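Side-chain contacts in putative oxidoreductase (Pseudomonas putida, PDB 3L6D), which probably works as an NADP-binding oxidoreductase, pairing a Rossmann-type nucleotide-binding domain with a helical C-terminal domain: residues 149-152 with 153-156; 209-212 with 213-217; 227-231 with 232-236. All blocks are in the same frame, centred on the assembly; numbering follows the deposited sequence.

Interaction 1: 149-152 with 153-156; sequences AFEQ and HRAL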
ATOM      1  N   ALA B 149      12.882  19.400 -25.105  1.00 21.60           N
ATOM      2  CA  ALA B 149      14.151  18.712 -24.766  1.00 20.72           C
ATOM      3  C   ALA B 149      13.899  17.350 -24.094  1.00 20.73           C
ATOM      4  O   ALA B 149      14.643  16.355 -24.339  1.00 21.11           O
ATOM      5  CB  ALA B 149      15.014  19.594 -23.861  1.00 19.76           C
ATOM      6  N   PHE B 150      12.891  17.288 -23.214  1.00 20.37           N
ATOM      7  CA  PHE B 150      12.527  16.022 -22.622  1.00 21.28           C
ATOM      8  C   PHE B 150      12.129  14.996 -23.720  1.00 21.89           C
ATOM      9  O   PHE B 150      12.561  13.850 -23.680  1.00 21.72           O
ATOM     10  CB  PHE B 150      11.377  16.159 -21.600  1.00 22.41           C
ATOM     11  CG  PHE B 150      10.704  14.838 -21.309  1.00 23.36           C
ATOM     12  CD1 PHE B 150      11.277  13.953 -20.425  1.00 24.96           C
ATOM     13  CD2 PHE B 150       9.548  14.478 -21.968  1.00 24.65           C
ATOM     14  CE1 PHE B 150      10.688  12.706 -20.163  1.00 25.91           C
ATOM     15  CE2 PHE B 150       8.932  13.246 -21.737  1.00 24.94           C
ATOM     16  CZ  PHE B 150       9.491  12.369 -20.818  1.00 26.70           C
ATOM     17  N   GLU B 151      11.309  15.410 -24.681  1.00 22.58           N
ATOM     18  CA  GLU B 151      10.916  14.488 -25.761  1.00 23.69           C
ATOM     19  C   GLU B 151      12.129  14.035 -26.579  1.00 22.81           C
ATOM     20  O   GLU B 151      12.249  12.846 -26.906  1.00 23.58           O
ATOM     21  CB  GLU B 151       9.862  15.112 -26.691  1.00 25.89           C
ATOM     22  CG  GLU B 151       8.461  15.243 -26.103  1.00 48.78           C
ATOM     23  CD  GLU B 151       7.840  13.913 -25.683  1.00 30.96           C
ATOM     24  OE1 GLU B 151       8.178  12.837 -26.249  1.00 48.82           O
ATOM     25  OE2 GLU B 151       7.002  13.950 -24.743  1.00 49.29           O
ATOM     26  N   GLN B 152      13.028  14.968 -26.879  1.00 21.23           N
ATOM     27  CA  GLN B 152      14.252  14.615 -27.611  1.00 23.02           C
ATOM     28  C   GLN B 152      15.026  13.494 -26.917  1.00 21.52           C
ATOM     29  O   GLN B 152      15.568  12.589 -27.586  1.00 20.26           O
ATOM     30  CB  GLN B 152      15.148  15.851 -27.813  1.00 24.16           C
ATOM     31  CG  GLN B 152      16.480  15.582 -28.494  1.00 27.58           C
ATOM     32  CD  GLN B 152      17.371  16.839 -28.559  1.00 26.93           C
ATOM     33  OE1 GLN B 152      16.928  17.943 -28.250  1.00 28.62           O
ATOM     34  NE2 GLN B 152      18.637  16.655 -28.932  1.00 27.78           N
ATOM     35  N   HIS B 153      15.076  13.548 -25.586  1.00 18.71           N
ATOM     36  CA  HIS B 153      15.910  12.642 -24.820  1.00 19.18           C
ATOM     37  C   HIS B 153      15.129  11.578 -24.057  1.00 20.38           C
ATOM     38  O   HIS B 153      15.658  10.884 -23.187  1.00 19.89           O
ATOM     39  CB  HIS B 153      16.843  13.453 -23.873  1.00 18.63           C
ATOM     40  CG  HIS B 153      17.774  14.351 -24.627  1.00 18.96           C
ATOM     41  ND1 HIS B 153      18.727  13.865 -25.501  1.00 18.79           N
ATOM     42  CD2 HIS B 153      17.833  15.702 -24.718  1.00 17.82           C
ATOM     43  CE1 HIS B 153      19.358  14.881 -26.066  1.00 17.00           C
ATOM     44  NE2 HIS B 153      18.854  16.006 -25.581  1.00 20.77           N
ATOM     45  N   ARG B 154      13.871  11.420 -24.402  1.00 20.93           N
ATOM     46  CA  ARG B 154      13.008  10.540 -23.622  1.00 24.53           C
ATOM     47  C   ARG B 154      13.500   9.096 -23.625  1.00 21.20           C
ATOM     48  O   ARG B 154      13.502   8.467 -22.590  1.00 19.70           O
ATOM     49  CB  ARG B 154      11.567  10.598 -24.171  1.00 29.30           C
ATOM     50  CG  ARG B 154      10.634   9.772 -23.340  1.00 40.77           C
ATOM     51  CD  ARG B 154       9.505   9.317 -24.211  1.00 36.93           C
ATOM     52  NE  ARG B 154       8.362  10.178 -24.027  1.00 43.39           N
ATOM     53  CZ  ARG B 154       7.421   9.956 -23.118  1.00 39.66           C
ATOM     54  NH1 ARG B 154       7.525   8.910 -22.326  1.00 44.47           N
ATOM     55  NH2 ARG B 154       6.384  10.772 -23.005  1.00 43.35           N
ATOM     56  N   ALA B 155      13.911   8.576 -24.790  1.00 22.34           N
ATOM     57  CA  ALA B 155      14.362   7.174 -24.897  1.00 23.09           C
ATOM     58  C   ALA B 155      15.579   6.945 -23.982  1.00 23.99           C
ATOM     59  O   ALA B 155      15.677   5.944 -23.275  1.00 23.56           O
ATOM     60  CB  ALA B 155      14.720   6.775 -26.420  1.00 24.02           C
ATOM     61  N   LEU B 156      16.469   7.920 -23.955  1.00 24.17           N
ATOM     62  CA  LEU B 156      17.647   7.841 -23.097  1.00 24.62           C
ATOM     63  C   LEU B 156      17.247   7.780 -21.619  1.00 24.26           C
ATOM     64  O   LEU B 156      17.704   6.904 -20.876  1.00 24.24           O
ATOM     65  CB  LEU B 156      18.519   9.095 -23.327  1.00 23.05           C
ATOM     66  CG  LEU B 156      19.678   9.300 -22.380  1.00 27.57           C
ATOM     67  CD1 LEU B 156      20.729   8.228 -22.615  1.00 22.87           C
ATOM     68  CD2 LEU B 156      20.227  10.702 -22.634  1.00 22.19           C
TER
HETATM   69  O   HOH W   1      14.017   9.958 -27.292  1.00 29.80           O
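With CG anti to the backbone N in both F150 (chi1 162°) and R154 (chi1 -176°), ring and arginine chain reach the same side of the backbone, and a bend at the third torsion of R154 brings its guanidinium to the edge of the ring. The planes stand 64° apart, not flat on one another: CE2 of F150 sits over one guanidinium face, toward the rim, while R154 NH2 meets the ring edge 3.8 Å from F150 CE2. E151 runs alongside, and its OE1 approaches R154 NE at 3.5 Å near the guanidinium plane, a salt bridge with a straight but weak hydrogen bond. R154 NH1 goes to E158, so two carboxylates share the guanidinium. This surrounds the break between helices 147-152 and 154-157 in the Rossmann-type domain, where F150 and R154 touch T164 of strand 163-166 and H153 touches T96. H153 is the first residue to leave helical angles and occupies the N-cap position of helix 154-157; its N donates to A149 O at 3.1 Å. Q152 lies over one face of the imidazole, its CG 3.8 Å from the ring centroid of H153 in a CH-pi contact and its amide stacked on the ring. An alanine in place of H153 would remove this ring and is likely to set the Q152 chain free to turn. A water accepts from A155 N and donates to Q152 O.

Interaction 2: 209-212 with 213-217; sequences RLLL and ETSRF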
ATOM      1  N   ARG B 209       6.205 -11.043   7.023  1.00 20.16           N
ATOM      2  CA  ARG B 209       5.886 -11.639   5.713  1.00 22.08           C
ATOM      3  C   ARG B 209       4.402 -12.015   5.602  1.00 20.41           C
ATOM      4  O   ARG B 209       3.771 -11.772   4.566  1.00 19.25           O
ATOM      5  CB  ARG B 209       6.755 -12.841   5.362  1.00 24.68           C
ATOM      6  CG  ARG B 209       6.403 -13.450   4.011  1.00 42.50           C
ATOM      7  CD  ARG B 209       7.567 -14.249   3.464  1.00 31.22           C
ATOM      8  NE  ARG B 209       8.455 -13.344   2.741  1.00 44.83           N
ATOM      9  CZ  ARG B 209       9.745 -13.567   2.525  1.00 34.79           C
ATOM     10  NH1 ARG B 209      10.330 -14.667   3.005  1.00 46.21           N
ATOM     11  NH2 ARG B 209      10.461 -12.676   1.841  1.00 45.77           N
ATOM     12  N   LEU B 210       3.856 -12.598   6.665  1.00 20.95           N
ATOM     13  CA  LEU B 210       2.422 -12.926   6.681  1.00 21.50           C
ATOM     14  C   LEU B 210       1.545 -11.693   6.549  1.00 21.05           C
ATOM     15  O   LEU B 210       0.537 -11.735   5.854  1.00 21.21           O
ATOM     16  CB  LEU B 210       2.024 -13.699   7.941  1.00 22.71           C
ATOM     17  CG  LEU B 210       0.636 -14.351   7.861  1.00 24.65           C
ATOM     18  CD1 LEU B 210       0.536 -15.351   6.682  1.00 24.26           C
ATOM     19  CD2 LEU B 210       0.210 -15.034   9.193  1.00 24.20           C
ATOM     20  N   LEU B 211       1.918 -10.597   7.204  1.00 21.27           N
ATOM     21  CA  LEU B 211       1.099  -9.391   7.138  1.00 22.88           C
ATOM     22  C   LEU B 211       1.069  -8.858   5.706  1.00 22.53           C
ATOM     23  O   LEU B 211       0.007  -8.584   5.156  1.00 21.11           O
ATOM     24  CB  LEU B 211       1.595  -8.308   8.115  1.00 25.04           C
ATOM     25  CG  LEU B 211       0.497  -7.396   8.695  1.00 32.24           C
ATOM     26  CD1 LEU B 211       0.937  -6.670   9.972  1.00 26.81           C
ATOM     27  CD2 LEU B 211       0.018  -6.385   7.676  1.00 26.74           C
ATOM     28  N   LEU B 212       2.240  -8.767   5.091  1.00 22.64           N
ATOM     29  CA  LEU B 212       2.314  -8.351   3.697  1.00 24.64           C
ATOM     30  C   LEU B 212       1.522  -9.260   2.736  1.00 24.08           C
ATOM     31  O   LEU B 212       0.728  -8.780   1.901  1.00 24.76           O
ATOM     32  CB  LEU B 212       3.783  -8.238   3.257  1.00 26.63           C
ATOM     33  CG  LEU B 212       3.995  -7.772   1.806  1.00 28.22           C
ATOM     34  CD1 LEU B 212       3.485  -6.337   1.654  1.00 28.19           C
ATOM     35  CD2 LEU B 212       5.457  -7.856   1.374  1.00 28.21           C
ATOM     36  N   GLU B 213       1.739 -10.558   2.847  1.00 24.10           N
ATOM     37  CA  GLU B 213       1.127 -11.486   1.898  1.00 25.56           C
ATOM     38  C   GLU B 213      -0.406 -11.551   2.069  1.00 23.75           C
ATOM     39  O   GLU B 213      -1.118 -11.645   1.075  1.00 23.16           O
ATOM     40  CB  GLU B 213       1.841 -12.845   1.921  1.00 28.03           C
ATOM     41  CG  GLU B 213       3.344 -12.618   1.516  1.00 40.27           C
ATOM     42  CD  GLU B 213       4.194 -13.856   1.239  1.00 32.41           C
ATOM     43  OE1 GLU B 213       3.861 -14.968   1.726  1.00 40.45           O
ATOM     44  OE2 GLU B 213       5.260 -13.675   0.563  1.00 40.69           O
ATOM     45  N   THR B 214      -0.894 -11.392   3.308  1.00 21.39           N
ATOM     46  CA  THR B 214      -2.321 -11.547   3.608  1.00 21.50           C
ATOM     47  C   THR B 214      -3.118 -10.263   3.266  1.00 22.36           C
ATOM     48  O   THR B 214      -4.323 -10.322   3.054  1.00 22.21           O
ATOM     49  CB  THR B 214      -2.539 -12.048   5.072  1.00 20.86           C
ATOM     50  OG1 THR B 214      -1.704 -13.201   5.302  1.00 18.12           O
ATOM     51  CG2 THR B 214      -3.967 -12.496   5.276  1.00 18.32           C
ATOM     52  N   SER B 215      -2.432  -9.115   3.190  1.00 23.79           N
ATOM     53  CA  SER B 215      -3.073  -7.832   2.891  1.00 24.23           C
ATOM     54  C   SER B 215      -2.891  -7.345   1.451  1.00 23.77           C
ATOM     55  O   SER B 215      -3.659  -6.504   1.002  1.00 23.36           O
ATOM     56  CB  SER B 215      -2.555  -6.746   3.827  1.00 24.80           C
ATOM     57  OG  SER B 215      -1.184  -6.477   3.552  1.00 28.68           O
ATOM     58  N   ARG B 216      -1.913  -7.905   0.735  1.00 24.17           N
ATOM     59  CA  ARG B 216      -1.519  -7.371  -0.576  1.00 25.82           C
ATOM     60  C   ARG B 216      -2.717  -7.177  -1.530  1.00 24.26           C
ATOM     61  O   ARG B 216      -2.960  -6.079  -2.012  1.00 23.55           O
ATOM     62  CB  ARG B 216      -0.506  -8.311  -1.240  1.00 28.79           C
ATOM     63  CG  ARG B 216       0.156  -7.704  -2.468  1.00 51.70           C
ATOM     64  CD  ARG B 216       0.789  -8.767  -3.369  1.00 35.35           C
ATOM     65  NE  ARG B 216       1.641  -9.707  -2.637  1.00 52.80           N
ATOM     66  CZ  ARG B 216       2.873  -9.436  -2.203  1.00 39.69           C
ATOM     67  NH1 ARG B 216       3.410  -8.234  -2.408  1.00 53.05           N
ATOM     68  NH2 ARG B 216       3.562 -10.368  -1.541  1.00 52.76           N
ATOM     69  N   PHE B 217      -3.436  -8.265  -1.817  1.00 23.09           N
ATOM     70  CA  PHE B 217      -4.575  -8.221  -2.766  1.00 22.18           C
ATOM     71  C   PHE B 217      -5.693  -7.310  -2.268  1.00 22.39           C
ATOM     72  O   PHE B 217      -6.216  -6.465  -2.997  1.00 23.06           O
ATOM     73  CB  PHE B 217      -5.112  -9.641  -3.059  1.00 21.94           C
ATOM     74  CG  PHE B 217      -6.334  -9.649  -3.929  1.00 21.69           C
ATOM     75  CD1 PHE B 217      -6.223  -9.329  -5.279  1.00 21.50           C
ATOM     76  CD2 PHE B 217      -7.585  -9.943  -3.407  1.00 21.22           C
ATOM     77  CE1 PHE B 217      -7.355  -9.290  -6.117  1.00 23.08           C
ATOM     78  CE2 PHE B 217      -8.729  -9.913  -4.225  1.00 21.34           C
ATOM     79  CZ  PHE B 217      -8.614  -9.584  -5.583  1.00 21.62           C
TER
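E213 extends its chain alongside that of R209, one helical turn earlier, both pointing the same way. The arginine's aliphatic part carries most of this: R209 CG lies 3.6 Å from E213 CD. The charged ends meet less closely, with R209 NE 3.9 Å from E213 OE2 in a long salt bridge whose oxygen sits well out of the guanidinium plane, so that no N-H points at it. L212 contributes mainly through its carbonyl, L212 O taking a weak bond from R216 N at 3.0 Å, while its side chain packs on F190 of helix 169-199. T214 has OG1 anti to its carbonyl carbon (chi1 -50°), which lets the hydroxyl donate to L210 O at 2.7 Å, and L210 CD1 comes within 3.4 Å of T214 OG1. T214 N reaches L210 O as well, from the opposite face of the carbonyl. S215 makes the same pair of bonds to L211 O, its OG donating at 2.9 Å from between the backbone N and carbonyl carbon. Along helix 204-232 of the reductive-aminase-like C-terminal domain, which faces the second subunit, both buried hydroxyls are thus satisfied by i-to-i+4 bonds, whereas R209, held loosely by E213, spends its charge mainly on E231 of that subunit.

Interaction 3: 227-231 with 232-236; sequences VRRLE and TQDFK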
ATOM      1  N   VAL B 227     -10.123   4.289  -7.035  1.00 21.76           N
ATOM      2  CA  VAL B 227      -9.797   5.040  -8.261  1.00 23.17           C
ATOM      3  C   VAL B 227     -10.990   5.023  -9.251  1.00 24.95           C
ATOM      4  O   VAL B 227     -11.364   6.059  -9.808  1.00 24.58           O
ATOM      5  CB  VAL B 227      -8.499   4.517  -8.961  1.00 22.37           C
ATOM      6  CG1 VAL B 227      -8.356   5.122 -10.358  1.00 22.76           C
ATOM      7  CG2 VAL B 227      -7.229   4.823  -8.112  1.00 22.66           C
ATOM      8  N   ARG B 228     -11.596   3.848  -9.438  1.00 26.20           N
ATOM      9  CA  ARG B 228     -12.725   3.699 -10.350  1.00 27.81           C
ATOM     10  C   ARG B 228     -13.890   4.589  -9.882  1.00 28.17           C
ATOM     11  O   ARG B 228     -14.533   5.275 -10.681  1.00 29.93           O
ATOM     12  CB  ARG B 228     -13.139   2.202 -10.472  1.00 29.59           C
ATOM     13  CG  ARG B 228     -14.324   1.933 -11.413  1.00 42.67           C
ATOM     14  CD  ARG B 228     -15.011   0.535 -11.212  1.00 32.97           C
ATOM     15  NE  ARG B 228     -15.797   0.445  -9.976  1.00 42.76           N
ATOM     16  CZ  ARG B 228     -17.046   0.893  -9.830  1.00 34.97           C
ATOM     17  NH1 ARG B 228     -17.672   1.480 -10.847  1.00 43.30           N
ATOM     18  NH2 ARG B 228     -17.674   0.772  -8.663  1.00 42.94           N
ATOM     19  N   ARG B 229     -14.140   4.610  -8.584  1.00 27.68           N
ATOM     20  CA  ARG B 229     -15.170   5.462  -8.031  1.00 27.92           C
ATOM     21  C   ARG B 229     -14.835   6.939  -8.122  1.00 27.89           C
ATOM     22  O   ARG B 229     -15.726   7.739  -8.407  1.00 27.86           O
ATOM     23  CB  ARG B 229     -15.487   5.058  -6.601  1.00 29.02           C
ATOM     24  CG  ARG B 229     -16.296   3.756  -6.574  1.00 37.78           C
ATOM     25  CD  ARG B 229     -16.460   3.265  -5.178  1.00 32.39           C
ATOM     26  NE  ARG B 229     -17.344   2.100  -5.080  1.00 37.86           N
ATOM     27  CZ  ARG B 229     -18.671   2.157  -5.000  1.00 34.20           C
ATOM     28  NH1 ARG B 229     -19.296   3.326  -5.027  1.00 38.16           N
ATOM     29  NH2 ARG B 229     -19.379   1.037  -4.882  1.00 37.84           N
ATOM     30  N   LEU B 230     -13.575   7.307  -7.877  1.00 26.93           N
ATOM     31  CA  LEU B 230     -13.173   8.706  -7.983  1.00 27.18           C
ATOM     32  C   LEU B 230     -13.304   9.228  -9.421  1.00 29.53           C
ATOM     33  O   LEU B 230     -13.719  10.391  -9.642  1.00 30.26           O
ATOM     34  CB  LEU B 230     -11.752   8.899  -7.458  1.00 25.71           C
ATOM     35  CG  LEU B 230     -11.507   8.721  -5.968  1.00 25.16           C
ATOM     36  CD1 LEU B 230      -9.990   8.686  -5.666  1.00 24.54           C
ATOM     37  CD2 LEU B 230     -12.236   9.822  -5.148  1.00 24.99           C
ATOM     38  N   GLU B 231     -12.973   8.377 -10.375  1.00 30.02           N
ATOM     39  CA  GLU B 231     -13.133   8.663 -11.776  1.00 31.02           C
ATOM     40  C   GLU B 231     -14.570   8.796 -12.229  1.00 33.18           C
ATOM     41  O   GLU B 231     -14.876   9.626 -13.013  1.00 34.14           O
ATOM     42  CB  GLU B 231     -12.416   7.628 -12.609  1.00 31.63           C
ATOM     43  CG  GLU B 231     -10.942   7.804 -12.613  1.00 39.50           C
ATOM     44  CD  GLU B 231     -10.225   6.733 -13.324  1.00 32.47           C
ATOM     45  OE1 GLU B 231     -10.799   5.731 -13.674  1.00 40.33           O
ATOM     46  OE2 GLU B 231      -9.058   6.895 -13.561  1.00 41.01           O
ATOM     47  N   THR B 232     -15.434   7.930 -11.760  1.00 34.01           N
ATOM     48  CA  THR B 232     -16.844   7.987 -12.081  1.00 34.68           C
ATOM     49  C   THR B 232     -17.661   8.849 -11.145  1.00 34.52           C
ATOM     50  O   THR B 232     -18.807   9.072 -11.378  1.00 33.90           O
ATOM     51  CB  THR B 232     -17.456   6.606 -12.097  1.00 35.15           C
ATOM     52  OG1 THR B 232     -17.367   6.041 -10.803  1.00 37.10           O
ATOM     53  CG2 THR B 232     -16.739   5.717 -13.023  1.00 36.22           C
ATOM     54  N   GLN B 233     -17.061   9.300 -10.075  1.00 34.43           N
ATOM     55  CA  GLN B 233     -17.741  10.062  -9.063  1.00 36.56           C
ATOM     56  C   GLN B 233     -18.922   9.302  -8.473  1.00 37.49           C
ATOM     57  O   GLN B 233     -19.926   9.884  -8.133  1.00 37.76           O
ATOM     58  CB  GLN B 233     -18.195  11.413  -9.591  1.00 37.84           C
ATOM     59  CG  GLN B 233     -17.118  12.471  -9.682  1.00 42.74           C
ATOM     60  CD  GLN B 233     -16.661  12.984  -8.353  1.00 39.70           C
ATOM     61  OE1 GLN B 233     -17.366  13.720  -7.694  1.00 42.69           O
ATOM     62  NE2 GLN B 233     -15.450  12.604  -7.956  1.00 42.75           N
ATOM     63  N   ASP B 234     -18.779   8.002  -8.332  1.00 37.64           N
ATOM     64  CA  ASP B 234     -19.821   7.193  -7.779  1.00 38.50           C
ATOM     65  C   ASP B 234     -19.487   6.819  -6.363  1.00 38.16           C
ATOM     66  O   ASP B 234     -18.670   5.985  -6.125  1.00 38.12           O
ATOM     67  CB  ASP B 234     -19.944   5.938  -8.600  1.00 39.08           C
ATOM     68  CG  ASP B 234     -20.922   4.996  -8.042  1.00 48.70           C
ATOM     69  OD1 ASP B 234     -20.956   3.857  -8.490  1.00 39.88           O
ATOM     70  OD2 ASP B 234     -21.652   5.389  -7.139  1.00 39.13           O
ATOM     71  N   PHE B 235     -20.177   7.417  -5.432  1.00 37.82           N
ATOM     72  CA  PHE B 235     -19.900   7.219  -4.027  1.00 38.32           C
ATOM     73  C   PHE B 235     -21.041   6.489  -3.308  1.00 40.25           C
ATOM     74  O   PHE B 235     -21.179   6.584  -2.074  1.00 39.55           O
ATOM     75  CB  PHE B 235     -19.588   8.563  -3.358  1.00 37.05           C
ATOM     76  CG  PHE B 235     -18.360   9.234  -3.912  1.00 34.51           C
ATOM     77  CD1 PHE B 235     -17.076   8.862  -3.459  1.00 36.69           C
ATOM     78  CD2 PHE B 235     -18.471  10.211  -4.899  1.00 36.68           C
ATOM     79  CE1 PHE B 235     -15.929   9.468  -3.969  1.00 33.88           C
ATOM     80  CE2 PHE B 235     -17.329  10.830  -5.419  1.00 34.58           C
ATOM     81  CZ  PHE B 235     -16.047  10.455  -4.950  1.00 36.43           C
ATOM     82  N   LYS B 236     -21.834   5.740  -4.076  1.00 42.46           N
ATOM     83  CA  LYS B 236     -22.994   5.039  -3.512  1.00 45.35           C
ATOM     84  C   LYS B 236     -22.498   4.059  -2.463  1.00 46.04           C
ATOM     85  O   LYS B 236     -21.555   3.298  -2.708  1.00 45.31           O
ATOM     86  CB  LYS B 236     -23.806   4.313  -4.587  1.00 47.02           C
ATOM     87  CG  LYS B 236     -24.467   5.213  -5.632  1.00 65.35           C
ATOM     88  CD  LYS B 236     -24.807   4.410  -6.912  1.00 49.94           C
ATOM     89  CE  LYS B 236     -25.239   5.305  -8.088  1.00 65.48           C
ATOM     90  NZ  LYS B 236     -25.414   4.528  -9.367  1.00 50.95           N
TER
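R229 packs the start of its side chain against D234 O, with R229 CB and R229 CG each 3.3 Å from it. The chain is extended from CG to NE, and this brings NH1 round to D234 O, to which it donates at 2.9 Å from above the carbonyl plane; a weaker bond runs to K236 O. The carboxylate of D234 adds a long salt bridge, OD2 to R229 NH1 at 3.8 Å. Other acids pair with R229: NE with E225 and D285, NH2 with D238, which probably keeps this buried guanidinium charged. T232 turns its hydroxyl between backbone N and carbonyl carbon (chi1 63°), and OG1 donates to R228 O at 2.9 Å while T232 N reaches the same oxygen from the other face. Q233 NE2 takes a lone pair of L230 O at 3.3 Å, in the carbonyl plane and nearly straight. L230 CD2 meets the edge of the F235 ring, F235 CZ lying 3.9 Å away. The end of helix 204-232 resembles a Schellman ending in the positive phi of Q233 and the 6-to-1 bond from D234 N to R229 O, though L230 O is met by Q233 NE2, and D234 OD2 accepts from K236 N in an Asx turn.

Overall arrangement
From the N terminus, interaction 1 comes first, at a helix break packed against the Rossmann-type sheet. The chain then enters helix 169-199 and, beyond it, helix 204-232, which interactions 2 and 3 share, one near its beginning and the other at its end. All three are local and in series: each closes only a helical turn or a helix end, and none nests in or crosses another. Interactions 1 and 2 lie on opposite sides of the chain's centre, their own centres about 38 Å apart; those of 2 and 3 are about 26 Å apart. The dimer brings the latter two together, because R209 of one subunit pairs with E231 of the other.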